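Local coordinates for protein dITP/XTP pyrophosphatase (Mycobacteroides abscessus, PDB 6WWD) that probably hydrolyses non-canonical purine nucleoside triphosphates such as XTP, dITP and ITP to monophosphates and diphosphate, keeping them out of DNA and RNA, at residues D98-L106 with G154-V162. Sequence-based numbering, arbitrary orientation.
Sequences DAANTALLL and GFGYDPIFV
Tyr157 and Ile160 are the two bumps that segment 154-162 sets against helix 98-106. The Tyr157 ring enters a hollow between Asn101, Thr102 and Leu105. Tyr157 CD1 comes within 3.6 Å of Thr102 OG1; Leu105 CD2 also lies near it. The hydroxyl end lies beside Asn101, with Tyr157 OH 3.3 Å from Asn101 CB. The two side chains cross at about a right angle, yet the amide and ring planes are only 22° apart. The polar ends are held by the loop before the helix: Tyr157 OH bonds to Ser88 O, and Asn101 OD1 to Ser92 OG.

Ile160, in the 3-10 turn 158-160, fills the next hollow along the helix, formed by Thr102, Leu105 and Leu106. The Thr102 methyl fits between the two arms of Ile160: Thr102 CG2 is 3.7 Å from both Ile160 CG2 and Ile160 CD1. Ile160 CG2 goes on to Leu106 CD2. Ile160 CD1 lies 3.8 Å from Leu105 CD2, and also in plane at the edge of the Tyr157 ring. Thr102 has its methyl anti to the backbone N, which turns CG2 to Ile160 and leaves OG1 near Gly156 O.

At the start of the helix, Asp98 lies over Gly156, with Asp98 OD2 3.6 Å from Gly156 N. Gly156 and Tyr157 are the central residues of a type II' turn, closed by Asp158 N to Phe155 O.

Leu75 touches both Leu105 and Tyr157, so strand 67-77 of the central sheet adjoins this packing. The helix thus packs against Gly156 and Tyr157 at the middle of the Phe155-Asp158 turn, one of the segments predicted to bind substrate in this HAM1-family pyrophosphatase.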
loop_
_atom_site.group_PDB
_atom_site.type_symbol
_atom_site.label_atom_id
_atom_site.label_comp_id
_atom_site.label_asym_id
_atom_site.label_seq_id
_atom_site.Cartn_x
_atom_site.Cartn_y
_atom_site.Cartn_z
ATOM N N ASP D 98 -14.090 -14.129 20.022
ATOM C CA ASP D 98 -13.340 -14.727 18.913
ATOM C C ASP D 98 -14.277 -15.388 17.917
ATOM O O ASP D 98 -14.079 -15.287 16.703
ATOM C CB ASP D 98 -12.329 -15.762 19.409
ATOM C CG ASP D 98 -11.207 -15.164 20.219
ATOM O OD1 ASP D 98 -10.968 -13.939 20.132
ATOM O OD2 ASP D 98 -10.540 -15.948 20.936
ATOM N N ALA D 99 -15.307 -16.069 18.419
ATOM C CA ALA D 99 -16.222 -16.788 17.540
ATOM C C ALA D 99 -16.926 -15.832 16.588
ATOM O O ALA D 99 -17.081 -16.138 15.401
ATOM C CB ALA D 99 -17.236 -17.579 18.371
ATOM N N ALA D 100 -17.316 -14.646 17.080
ATOM C CA ALA D 100 -17.967 -13.660 16.218
ATOM C C ALA D 100 -16.984 -13.056 15.213
ATOM O O ALA D 100 -17.365 -12.765 14.074
ATOM C CB ALA D 100 -18.621 -12.561 17.062
ATOM N N ASN D 101 -15.731 -12.819 15.620
ATOM C CA ASN D 101 -14.733 -12.310 14.673
ATOM C C ASN D 101 -14.551 -13.289 13.518
ATOM O O ASN D 101 -14.546 -12.902 12.345
ATOM C CB ASN D 101 -13.387 -12.073 15.381
ATOM C CG ASN D 101 -13.468 -11.003 16.454
ATOM O OD1 ASN D 101 -14.408 -10.209 16.486
ATOM N ND2 ASN D 101 -12.464 -10.964 17.331
ATOM N N THR D 102 -14.419 -14.573 13.847
ATOM C CA THR D 102 -14.201 -15.615 12.848
ATOM C C THR D 102 -15.414 -15.779 11.934
ATOM O O THR D 102 -15.263 -15.909 10.714
ATOM C CB THR D 102 -13.860 -16.930 13.563
ATOM O OG1 THR D 102 -12.516 -16.855 14.056
ATOM C CG2 THR D 102 -14.021 -18.147 12.649
ATOM N N ALA D 103 -16.624 -15.773 12.502
ATOM C CA ALA D 103 -17.823 -15.877 11.672
ATOM C C ALA D 103 -17.956 -14.679 10.731
ATOM O O ALA D 103 -18.345 -14.834 9.571
ATOM C CB ALA D 103 -19.064 -16.016 12.557
ATOM N N LEU D 104 -17.645 -13.472 11.209
ATOM C CA LEU D 104 -17.701 -12.311 10.327
ATOM C C LEU D 104 -16.712 -12.454 9.173
ATOM O O LEU D 104 -17.045 -12.187 8.012
ATOM C CB LEU D 104 -17.432 -11.022 11.116
ATOM C CG LEU D 104 -17.274 -9.732 10.282
ATOM C CD1 LEU D 104 -18.544 -9.423 9.437
ATOM C CD2 LEU D 104 -16.863 -8.542 11.167
ATOM N N LEU D 105 -15.478 -12.843 9.476
ATOM C CA LEU D 105 -14.471 -12.970 8.424
ATOM C C LEU D 105 -14.917 -13.960 7.350
ATOM O O LEU D 105 -14.837 -13.669 6.147
ATOM C CB LEU D 105 -13.136 -13.393 9.032
ATOM C CG LEU D 105 -11.989 -13.491 8.031
ATOM C CD1 LEU D 105 -11.838 -12.182 7.321
ATOM C CD2 LEU D 105 -10.713 -13.809 8.754
ATOM N N LEU D 106 -15.377 -15.148 7.770
ATOM C CA LEU D 106 -15.880 -16.134 6.814
ATOM C C LEU D 106 -17.010 -15.571 5.973
ATOM O O LEU D 106 -17.047 -15.774 4.754
ATOM C CB LEU D 106 -16.378 -17.393 7.524
ATOM C CG LEU D 106 -15.370 -18.351 8.139
ATOM C CD1 LEU D 106 -16.108 -19.579 8.669
ATOM C CD2 LEU D 106 -14.343 -18.733 7.084
ATOM N N GLY D 154 -6.886 -24.703 19.131
ATOM C CA GLY D 154 -6.508 -23.364 18.740
ATOM C C GLY D 154 -7.499 -22.336 19.225
ATOM O O GLY D 154 -8.657 -22.642 19.525
ATOM N N PHE D 155 -7.024 -21.103 19.278
ATOM C CA PHE D 155 -7.806 -19.944 19.657
ATOM C C PHE D 155 -7.908 -19.003 18.471
ATOM O O PHE D 155 -7.238 -19.181 17.448
ATOM C CB PHE D 155 -7.168 -19.212 20.845
ATOM N N GLY D 156 -8.746 -17.983 18.637
ATOM C CA GLY D 156 -8.794 -16.899 17.671
ATOM C C GLY D 156 -9.145 -17.398 16.287
ATOM O O GLY D 156 -10.126 -18.122 16.097
ATOM N N TYR D 157 -8.353 -16.986 15.297
ATOM C CA TYR D 157 -8.604 -17.369 13.912
ATOM C C TYR D 157 -7.992 -18.709 13.526
ATOM O O TYR D 157 -8.118 -19.112 12.361
ATOM C CB TYR D 157 -8.086 -16.285 12.961
ATOM C CG TYR D 157 -8.786 -14.956 13.155
ATOM C CD1 TYR D 157 -10.043 -14.725 12.601
ATOM C CD2 TYR D 157 -8.180 -13.927 13.873
ATOM C CE1 TYR D 157 -10.693 -13.502 12.766
ATOM C CE2 TYR D 157 -8.816 -12.695 14.042
ATOM C CZ TYR D 157 -10.075 -12.494 13.487
ATOM O OH TYR D 157 -10.706 -11.284 13.659
ATOM N N ASP D 158 -7.352 -19.411 14.458
ATOM C CA ASP D 158 -6.748 -20.703 14.135
ATOM C C ASP D 158 -7.688 -21.666 13.410
ATOM O O ASP D 158 -7.224 -22.335 12.471
ATOM C CB ASP D 158 -6.218 -21.366 15.418
ATOM C CG ASP D 158 -4.978 -20.678 15.954
ATOM O OD1 ASP D 158 -4.461 -19.777 15.266
ATOM O OD2 ASP D 158 -4.538 -21.014 17.074
ATOM N N PRO D 159 -8.972 -21.806 13.782
ATOM C CA PRO D 159 -9.841 -22.761 13.068
ATOM C C PRO D 159 -10.104 -22.404 11.608
ATOM O O PRO D 159 -10.572 -23.269 10.876
ATOM C CB PRO D 159 -11.146 -22.731 13.886
ATOM C CG PRO D 159 -10.743 -22.256 15.214
ATOM C CD PRO D 159 -9.636 -21.290 14.993
ATOM N N ILE D 160 -9.813 -21.181 11.147
ATOM C CA ILE D 160 -10.063 -20.830 9.752
ATOM C C ILE D 160 -8.796 -20.400 9.029
ATOM O O ILE D 160 -8.872 -19.922 7.901
ATOM C CB ILE D 160 -11.137 -19.734 9.609
ATOM C CG1 ILE D 160 -10.690 -18.457 10.349
ATOM C CG2 ILE D 160 -12.522 -20.238 10.017
ATOM C CD1 ILE D 160 -11.569 -17.276 10.033
ATOM N N PHE D 161 -7.631 -20.541 9.656
ATOM C CA PHE D 161 -6.372 -20.189 9.010
ATOM C C PHE D 161 -5.711 -21.458 8.497
ATOM O O PHE D 161 -5.370 -22.341 9.289
ATOM C CB PHE D 161 -5.438 -19.448 9.964
ATOM C CG PHE D 161 -4.130 -19.049 9.334
ATOM C CD1 PHE D 161 -4.076 -18.005 8.429
ATOM C CD2 PHE D 161 -2.955 -19.748 9.621
ATOM C CE1 PHE D 161 -2.861 -17.634 7.830
ATOM C CE2 PHE D 161 -1.735 -19.381 9.029
ATOM C CZ PHE D 161 -1.693 -18.321 8.131
ATOM N N VAL D 162 -5.523 -21.546 7.182
ATOM C CA VAL D 162 -4.876 -22.695 6.553
ATOM C C VAL D 162 -3.438 -22.303 6.234
ATOM O O VAL D 162 -3.216 -21.495 5.315
ATOM C CB VAL D 162 -5.614 -23.149 5.281
ATOM C CG1 VAL D 162 -4.893 -24.340 4.661
ATOM C CG2 VAL D 162 -7.080 -23.501 5.579
#